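Local coordinates for Lin2891 protein (Listeria innocua, PDB 3DB0) that is probably a flavin-binding protein related to pyridoxamine 5'-phosphate oxidases, though its reaction is not established, at residues A76-E87 with V115-L126. Residues are numbered along the deposited sequence; the frame is centred on the assembly and turned at random.
Sequences AFLEINGLASLE and VIKIVPEQIRIL
L126 lies over one face of the F77 ring in a CH-pi contact, its CB 3.9 Å from the ring centroid, while Y34 of the second subunit meets that ring edge-to-face. A chi1 of 62° tucks the F77 ring back over its own backbone, where L126 CB meets its face. The other flat group, the R124 guanidinium, has L126 CD2 over one face and E79 OE2 at its edge in plane, while the bonded OE1 is tilted out of that plane. Their salt bridge, R124 NH2 to E79 OE1 2.6 Å, is short but bent (133° at the hydrogen); NH2 approaches OE1 on its syn side, 32° out of the carboxylate plane. On the opposite face, L78 CD2 meets I125 CG1 at 3.6 Å and also touches I123 CG2. Antiparallel backbone pairing runs along both strands, its register shifted by one residue at a classic beta bulge where N81 O accepts from both E121 N (2.8 Å) and Q122 N (3.1 Å). There strand 113-126 turns a corner within the six-stranded barrel of this FMN-binding-type fold. The chemistry is thus divided by face: aliphatic groups pack on helices 6-16 (L78, I125) and 53-60 (A84, L86), whereas ring and ion pair, both touched by L126, line the side where E79 packs on A32 of the second subunit.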
# COMPACT_ATOMS: atom_id res chain seq x y z
N ALA B 76 -14.90 -2.15 -7.85
CA ALA B 76 -15.70 -3.22 -7.25
C ALA B 76 -14.93 -3.48 -5.94
O ALA B 76 -13.68 -3.47 -5.92
CB ALA B 76 -15.70 -4.46 -8.08
N PHE B 77 -15.65 -3.68 -4.86
CA PHE B 77 -15.02 -3.89 -3.57
C PHE B 77 -15.79 -4.91 -2.78
O PHE B 77 -16.82 -5.40 -3.23
CB PHE B 77 -14.82 -2.59 -2.80
CG PHE B 77 -16.07 -1.89 -2.46
CD1 PHE B 77 -16.68 -1.06 -3.39
CD2 PHE B 77 -16.67 -2.07 -1.21
CE1 PHE B 77 -17.87 -0.43 -3.09
CE2 PHE B 77 -17.86 -1.45 -0.92
CZ PHE B 77 -18.45 -0.61 -1.86
N LEU B 78 -15.27 -5.23 -1.61
CA LEU B 78 -15.85 -6.24 -0.78
C LEU B 78 -16.38 -5.73 0.53
O LEU B 78 -15.78 -4.87 1.19
CB LEU B 78 -14.78 -7.32 -0.44
CG LEU B 78 -14.13 -8.09 -1.59
CD1 LEU B 78 -12.92 -8.96 -1.03
CD2 LEU B 78 -15.21 -8.87 -2.32
N GLU B 79 -17.54 -6.28 0.87
CA GLU B 79 -18.10 -6.14 2.21
C GLU B 79 -18.08 -7.54 2.82
O GLU B 79 -18.70 -8.48 2.32
CB GLU B 79 -19.51 -5.55 2.17
CG GLU B 79 -20.11 -5.65 3.51
CD GLU B 79 -21.57 -5.21 3.61
OE1 GLU B 79 -22.14 -4.63 2.68
OE2 GLU B 79 -22.14 -5.48 4.68
N ILE B 80 -17.31 -7.70 3.89
CA ILE B 80 -17.11 -8.97 4.57
C ILE B 80 -17.63 -8.93 6.03
O ILE B 80 -17.15 -8.15 6.84
CB ILE B 80 -15.61 -9.29 4.62
CG1 ILE B 80 -15.02 -9.38 3.22
CG2 ILE B 80 -15.34 -10.58 5.41
CD1 ILE B 80 -13.53 -9.53 3.14
N ASN B 81 -18.59 -9.78 6.37
CA ASN B 81 -19.11 -9.86 7.75
C ASN B 81 -18.59 -11.16 8.24
O ASN B 81 -18.73 -12.19 7.56
CB ASN B 81 -20.63 -9.80 7.79
CG ASN B 81 -21.16 -8.45 7.26
OD1 ASN B 81 -21.65 -8.37 6.14
ND2 ASN B 81 -20.98 -7.40 8.02
N GLY B 82 -17.90 -11.09 9.37
CA GLY B 82 -17.22 -12.26 9.90
C GLY B 82 -17.06 -12.29 11.39
O GLY B 82 -17.53 -11.43 12.10
N LEU B 83 -16.42 -13.34 11.83
CA LEU B 83 -16.17 -13.59 13.20
C LEU B 83 -14.68 -13.50 13.45
O LEU B 83 -13.88 -14.24 12.83
CB LEU B 83 -16.73 -14.98 13.57
CG LEU B 83 -18.25 -15.09 13.65
CD1 LEU B 83 -18.70 -16.57 13.93
CD2 LEU B 83 -18.76 -14.15 14.77
N ALA B 84 -14.34 -12.60 14.37
CA ALA B 84 -12.96 -12.30 14.71
C ALA B 84 -12.60 -12.93 16.03
O ALA B 84 -13.42 -13.03 16.95
CB ALA B 84 -12.68 -10.73 14.68
N SER B 85 -11.35 -13.38 16.06
CA SER B 85 -10.71 -14.05 17.20
C SER B 85 -9.23 -13.81 17.18
O SER B 85 -8.65 -13.35 16.20
CB SER B 85 -11.04 -15.56 17.20
OG SER B 85 -10.43 -16.22 16.13
N LEU B 86 -8.61 -14.05 18.32
CA LEU B 86 -7.17 -13.88 18.43
C LEU B 86 -6.54 -15.21 18.03
O LEU B 86 -6.90 -16.28 18.57
CB LEU B 86 -6.77 -13.43 19.84
CG LEU B 86 -7.42 -12.07 20.27
CD1 LEU B 86 -6.92 -11.59 21.64
CD2 LEU B 86 -7.14 -11.03 19.18
N GLU B 87 -5.63 -15.13 17.06
CA GLU B 87 -4.91 -16.29 16.53
C GLU B 87 -4.06 -16.87 17.62
O GLU B 87 -3.29 -16.16 18.23
CB GLU B 87 -4.02 -15.90 15.35
CG GLU B 87 -3.24 -17.07 14.76
CD GLU B 87 -4.14 -18.19 14.33
OE1 GLU B 87 -5.04 -17.92 13.52
OE2 GLU B 87 -3.96 -19.34 14.80
N VAL B 115 -2.44 -11.27 16.74
CA VAL B 115 -3.03 -11.33 15.42
C VAL B 115 -4.53 -11.60 15.56
O VAL B 115 -4.94 -12.50 16.30
CB VAL B 115 -2.33 -12.39 14.53
CG1 VAL B 115 -3.11 -12.63 13.15
CG2 VAL B 115 -0.81 -12.04 14.31
N ILE B 116 -5.30 -10.73 14.91
CA ILE B 116 -6.73 -10.88 14.76
C ILE B 116 -7.02 -11.65 13.49
O ILE B 116 -6.69 -11.23 12.36
CB ILE B 116 -7.48 -9.55 14.79
CG1 ILE B 116 -7.16 -8.84 16.11
CG2 ILE B 116 -9.02 -9.81 14.63
CD1 ILE B 116 -7.53 -7.34 16.20
N LYS B 117 -7.64 -12.80 13.70
CA LYS B 117 -8.04 -13.70 12.62
C LYS B 117 -9.47 -13.41 12.34
O LYS B 117 -10.28 -13.29 13.26
CB LYS B 117 -7.90 -15.16 13.05
CG LYS B 117 -8.37 -16.18 11.99
CD LYS B 117 -8.51 -17.62 12.58
CE LYS B 117 -8.65 -18.60 11.48
NZ LYS B 117 -8.78 -20.02 11.95
N ILE B 118 -9.80 -13.26 11.06
CA ILE B 118 -11.20 -13.03 10.70
C ILE B 118 -11.68 -14.10 9.75
O ILE B 118 -11.19 -14.20 8.60
CB ILE B 118 -11.44 -11.62 10.11
CG1 ILE B 118 -11.03 -10.55 11.13
CG2 ILE B 118 -12.89 -11.47 9.64
CD1 ILE B 118 -10.68 -9.24 10.53
N VAL B 119 -12.67 -14.85 10.22
CA VAL B 119 -13.33 -15.90 9.44
C VAL B 119 -14.60 -15.34 8.80
O VAL B 119 -15.56 -14.98 9.47
CB VAL B 119 -13.60 -17.20 10.30
CG1 VAL B 119 -14.41 -18.27 9.51
CG2 VAL B 119 -12.30 -17.79 10.77
N PRO B 120 -14.63 -15.24 7.48
CA PRO B 120 -15.82 -14.65 6.85
C PRO B 120 -17.06 -15.50 6.91
O PRO B 120 -16.97 -16.70 6.74
CB PRO B 120 -15.40 -14.56 5.38
CG PRO B 120 -13.90 -14.60 5.41
CD PRO B 120 -13.61 -15.57 6.48
N GLU B 121 -18.21 -14.87 7.12
CA GLU B 121 -19.48 -15.61 7.18
C GLU B 121 -20.28 -15.26 5.94
O GLU B 121 -21.03 -16.08 5.37
CB GLU B 121 -20.25 -15.30 8.48
CG GLU B 121 -19.52 -15.78 9.72
CD GLU B 121 -19.39 -17.32 9.77
OE1 GLU B 121 -20.21 -18.02 9.13
OE2 GLU B 121 -18.50 -17.81 10.48
N GLN B 122 -20.08 -14.04 5.49
CA GLN B 122 -20.72 -13.51 4.30
C GLN B 122 -19.78 -12.56 3.60
O GLN B 122 -19.17 -11.71 4.24
CB GLN B 122 -21.96 -12.77 4.74
CG GLN B 122 -22.96 -13.75 5.35
CD GLN B 122 -23.57 -13.34 6.70
OE1 GLN B 122 -23.19 -12.32 7.31
NE2 GLN B 122 -24.48 -14.19 7.20
N ILE B 123 -19.68 -12.69 2.28
CA ILE B 123 -18.89 -11.77 1.46
C ILE B 123 -19.68 -11.31 0.30
O ILE B 123 -20.15 -12.15 -0.46
CB ILE B 123 -17.60 -12.38 0.90
CG1 ILE B 123 -16.79 -13.08 2.01
CG2 ILE B 123 -16.81 -11.29 0.26
CD1 ILE B 123 -15.50 -13.65 1.55
N ARG B 124 -19.87 -9.98 0.20
CA ARG B 124 -20.59 -9.38 -0.89
C ARG B 124 -19.64 -8.54 -1.70
O ARG B 124 -18.79 -7.81 -1.13
CB ARG B 124 -21.67 -8.47 -0.38
CG ARG B 124 -22.82 -9.15 0.26
CD ARG B 124 -24.03 -8.25 0.11
NE ARG B 124 -23.93 -7.11 0.99
CZ ARG B 124 -24.64 -5.99 0.84
NH1 ARG B 124 -25.48 -5.87 -0.19
NH2 ARG B 124 -24.48 -5.00 1.72
N ILE B 125 -19.71 -8.70 -3.02
CA ILE B 125 -18.95 -7.83 -3.92
C ILE B 125 -19.92 -6.76 -4.28
O ILE B 125 -20.99 -7.01 -4.86
CB ILE B 125 -18.45 -8.47 -5.23
CG1 ILE B 125 -17.51 -9.64 -5.00
CG2 ILE B 125 -17.57 -7.48 -6.03
CD1 ILE B 125 -17.08 -10.28 -6.37
N LEU B 126 -19.51 -5.55 -3.96
CA LEU B 126 -20.28 -4.37 -4.22
C LEU B 126 -19.67 -3.56 -5.34
O LEU B 126 -18.45 -3.65 -5.59
CB LEU B 126 -20.37 -3.55 -2.93
CG LEU B 126 -21.04 -4.23 -1.73
CD1 LEU B 126 -21.01 -3.30 -0.51
CD2 LEU B 126 -22.48 -4.66 -2.05
O HOH W 1 -2.50 -13.58 18.54